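Local coordinates for protein putative S-adenosylmethionine-dependent methyltransferase (Bacteroides thetaiotaomicron, PDB 1WYZ) that probably transfers methyl groups from S-adenosylmethionine to a substrate that is not established, at residues Gln192-Ile201 with Ile226-Lys234. Numbering follows the deposited sequence.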
loop_
_atom_site.group_PDB
_atom_site.type_symbol
_atom_site.label_atom_id
_atom_site.label_comp_id
_atom_site.label_asym_id
_atom_site.label_seq_id
_atom_site.Cartn_x
_atom_site.Cartn_y
_atom_site.Cartn_z
ATOM N N GLN A 192 24.890 -0.196 11.698
ATOM C CA GLN A 192 23.905 0.781 12.162
ATOM C C GLN A 192 22.634 0.881 11.321
ATOM O O GLN A 192 21.634 1.460 11.758
ATOM C CB GLN A 192 24.557 2.159 12.311
ATOM C CG GLN A 192 25.546 2.235 13.484
ATOM C CD GLN A 192 24.902 1.861 14.818
ATOM O OE1 GLN A 192 25.568 1.822 15.858
ATOM N NE2 GLN A 192 23.602 1.588 14.793
ATOM N N THR A 193 22.666 0.320 10.115
ATOM C CA THR A 193 21.492 0.340 9.255
ATOM C C THR A 193 20.408 -0.400 10.042
ATOM O O THR A 193 20.719 -1.312 10.819
ATOM C CB THR A 193 21.758 -0.413 7.929
ATOM O OG1 THR A 193 22.803 0.243 7.195
ATOM C CG2 THR A 193 20.503 -0.463 7.080
ATOM N N LYS A 194 19.147 0.003 9.869
ATOM C CA LYS A 194 18.035 -0.649 10.567
ATOM C C LYS A 194 17.337 -1.644 9.666
ATOM O O LYS A 194 17.127 -1.386 8.472
ATOM C CB LYS A 194 16.999 0.371 11.066
ATOM C CG LYS A 194 17.434 1.166 12.295
ATOM C CD LYS A 194 16.259 1.887 12.970
ATOM C CE LYS A 194 16.689 2.499 14.297
ATOM N NZ LYS A 194 15.538 2.962 15.131
ATOM N N LEU A 195 16.968 -2.776 10.253
ATOM C CA LEU A 195 16.271 -3.830 9.539
ATOM C C LEU A 195 14.986 -4.199 10.274
ATOM O O LEU A 195 15.023 -4.497 11.465
ATOM C CB LEU A 195 17.160 -5.070 9.436
ATOM C CG LEU A 195 16.355 -6.338 9.144
ATOM C CD1 LEU A 195 15.690 -6.190 7.793
ATOM C CD2 LEU A 195 17.246 -7.566 9.157
ATOM N N CYS A 196 13.855 -4.180 9.568
ATOM C CA CYS A 196 12.577 -4.550 10.163
ATOM C C CYS A 196 12.101 -5.874 9.568
ATOM O O CYS A 196 11.995 -6.014 8.348
ATOM C CB CYS A 196 11.524 -3.470 9.897
ATOM S SG CYS A 196 9.818 -3.917 10.423
ATOM N N ILE A 197 11.820 -6.845 10.428
ATOM C CA ILE A 197 11.333 -8.131 9.975
ATOM C C ILE A 197 9.845 -8.143 10.248
ATOM O O ILE A 197 9.421 -7.858 11.363
ATOM C CB ILE A 197 12.008 -9.286 10.745
ATOM C CG1 ILE A 197 13.463 -9.432 10.284
ATOM C CG2 ILE A 197 11.218 -10.580 10.549
ATOM C CD1 ILE A 197 14.335 -10.308 11.180
ATOM N N ALA A 198 9.047 -8.458 9.237
ATOM C CA ALA A 198 7.597 -8.494 9.411
ATOM C C ALA A 198 7.026 -9.815 8.896
ATOM O O ALA A 198 6.832 -9.995 7.687
ATOM C CB ALA A 198 6.963 -7.326 8.687
ATOM N N ALA A 199 6.755 -10.732 9.823
ATOM C CA ALA A 199 6.224 -12.051 9.499
ATOM C C ALA A 199 4.767 -12.233 9.954
ATOM O O ALA A 199 4.361 -11.711 10.988
ATOM C CB ALA A 199 7.111 -13.104 10.134
ATOM N N ASN A 200 3.994 -12.992 9.180
ATOM C CA ASN A 200 2.585 -13.244 9.473
ATOM C C ASN A 200 1.780 -11.991 9.731
ATOM O O ASN A 200 1.019 -11.930 10.695
ATOM C CB ASN A 200 2.422 -14.160 10.676
ATOM C CG ASN A 200 2.701 -15.600 10.343
ATOM O OD1 ASN A 200 2.276 -16.102 9.297
ATOM N ND2 ASN A 200 3.403 -16.286 11.236
ATOM N N ILE A 201 1.936 -10.996 8.865
ATOM C CA ILE A 201 1.211 -9.741 9.020
ATOM C C ILE A 201 -0.299 -10.016 8.953
ATOM O O ILE A 201 -0.786 -10.685 8.033
ATOM C CB ILE A 201 1.651 -8.719 7.918
ATOM C CG1 ILE A 201 3.172 -8.528 7.981
ATOM C CG2 ILE A 201 0.950 -7.384 8.121
ATOM C CD1 ILE A 201 3.788 -7.855 6.755
ATOM N N ILE A 226 7.912 -19.845 7.520
ATOM C CA ILE A 226 6.732 -19.191 6.939
ATOM C C ILE A 226 7.070 -17.742 6.535
ATOM O O ILE A 226 7.776 -17.044 7.265
ATOM C CB ILE A 226 5.557 -19.209 7.944
ATOM C CG1 ILE A 226 4.792 -20.535 7.819
ATOM C CG2 ILE A 226 4.647 -18.010 7.722
ATOM C CD1 ILE A 226 4.113 -20.839 6.457
ATOM N N PRO A 227 6.524 -17.264 5.393
ATOM C CA PRO A 227 6.707 -15.930 4.785
ATOM C C PRO A 227 6.628 -14.621 5.578
ATOM O O PRO A 227 5.844 -14.478 6.516
ATOM C CB PRO A 227 5.717 -15.947 3.622
ATOM C CG PRO A 227 4.630 -16.801 4.127
ATOM C CD PRO A 227 5.397 -17.955 4.739
ATOM N N CYS A 228 7.451 -13.660 5.151
ATOM C CA CYS A 228 7.539 -12.331 5.767
ATOM C C CYS A 228 8.153 -11.302 4.806
ATOM O O CYS A 228 8.591 -11.651 3.715
ATOM C CB CYS A 228 8.391 -12.395 7.035
ATOM S SG CYS A 228 10.086 -12.918 6.748
ATOM N N ILE A 229 8.185 -10.036 5.218
ATOM C CA ILE A 229 8.753 -8.966 4.390
ATOM C C ILE A 229 9.909 -8.316 5.133
ATOM O O ILE A 229 9.940 -8.342 6.364
ATOM C CB ILE A 229 7.733 -7.838 4.095
ATOM C CG1 ILE A 229 6.527 -8.387 3.340
ATOM C CG2 ILE A 229 8.402 -6.730 3.294
ATOM C CD1 ILE A 229 5.549 -9.188 4.192
ATOM N N PHE A 230 10.841 -7.712 4.399
ATOM C CA PHE A 230 11.975 -7.056 5.034
ATOM C C PHE A 230 12.072 -5.578 4.665
ATOM O O PHE A 230 11.838 -5.193 3.518
ATOM C CB PHE A 230 13.274 -7.770 4.660
ATOM C CG PHE A 230 13.348 -9.190 5.150
ATOM C CD1 PHE A 230 13.320 -9.471 6.512
ATOM C CD2 PHE A 230 13.428 -10.255 4.246
ATOM C CE1 PHE A 230 13.367 -10.794 6.976
ATOM C CE2 PHE A 230 13.477 -11.590 4.698
ATOM C CZ PHE A 230 13.446 -11.851 6.065
ATOM N N LEU A 231 12.417 -4.748 5.645
ATOM C CA LEU A 231 12.558 -3.315 5.410
ATOM C C LEU A 231 13.878 -2.778 5.953
ATOM O O LEU A 231 14.210 -2.997 7.111
ATOM C CB LEU A 231 11.415 -2.537 6.060
ATOM C CG LEU A 231 9.982 -2.870 5.653
ATOM C CD1 LEU A 231 9.555 -4.168 6.348
ATOM C CD2 LEU A 231 9.041 -1.712 6.040
ATOM N N LEU A 232 14.616 -2.065 5.106
ATOM C CA LEU A 232 15.897 -1.469 5.477
ATOM C C LEU A 232 15.786 0.056 5.543
ATOM O O LEU A 232 15.328 0.687 4.589
ATOM C CB LEU A 232 16.978 -1.825 4.440
ATOM C CG LEU A 232 17.351 -3.273 4.130
ATOM C CD1 LEU A 232 18.500 -3.287 3.144
ATOM C CD2 LEU A 232 17.760 -3.984 5.411
ATOM N N TYR A 233 16.208 0.647 6.658
ATOM C CA TYR A 233 16.176 2.101 6.797
ATOM C C TYR A 233 17.355 2.561 7.651
ATOM O O TYR A 233 18.113 1.721 8.122
ATOM C CB TYR A 233 14.842 2.577 7.362
ATOM C CG TYR A 233 14.591 4.031 7.048
ATOM C CD1 TYR A 233 14.741 4.518 5.749
ATOM C CD2 TYR A 233 14.270 4.935 8.058
ATOM C CE1 TYR A 233 14.590 5.883 5.464
ATOM C CE2 TYR A 233 14.114 6.289 7.794
ATOM C CZ TYR A 233 14.275 6.764 6.499
ATOM O OH TYR A 233 14.137 8.114 6.253
ATOM N N LYS A 234 17.498 3.872 7.870
ATOM C CA LYS A 234 18.672 4.417 8.572
ATOM C C LYS A 234 18.960 4.430 10.078
ATOM O O LYS A 234 20.032 3.958 10.480
ATOM C CB LYS A 234 18.969 5.820 8.036
ATOM C CG LYS A 234 17.781 6.715 7.841
ATOM C CD LYS A 234 18.267 8.050 7.299
ATOM C CE LYS A 234 17.130 9.014 7.021
ATOM N NZ LYS A 234 17.668 10.362 6.686
#
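I197 and F230 lie side by side on one face of an antiparallel strand pair, where I197 CG1 meets the edge of the phenyl ring in its plane, 3.6 Å from F230 CE1. The ring reaches it because F230 CG stands anti to its carbonyl carbon (chi1 -63°). L195 CD1 comes to the same ring obliquely and also touches L232 CD2 at 3.9 Å; I185 and M181 of helix 178-188 close over this apolar row. With an alanine in place of F230, I197 CG1 and L195 CD1 would probably lose their shared partner, leaving a gap beneath that helix. On the other face C196 CB packs on L231 CB at 4.0 Å, and the side chains of I201 and I229 cross at about a right angle, their CD1 atoms 3.4 Å apart, next to helix 123-131.

The N-to-C directions of strands 194-199 and 228-233 differ by 165°, close to antiparallel, and K194–Y233, C196–L231 and A198–I229 each form a doubly hydrogen-bonded pair.

The ends are looser. I226 and P227 are exposed and poorly ordered, with I226 CG2 merely near N200 OD1 (3.4 Å), while at the far end K234 extends away to S166. Yet beside K234 the buried T193 is held, its OG1 hydrogen-bonded to E159 and Y163.

Strand 194-199 also bonds to strand 207-212, and F230 to F171, placing the pair inside the mixed sheet of the C-terminal domain. Six backbone bonds satisfy the paired amides and carbonyls, while the L195, I197, F230 and L232 face is apolar and buried, consistent with packing inside the domain rather than a polar site.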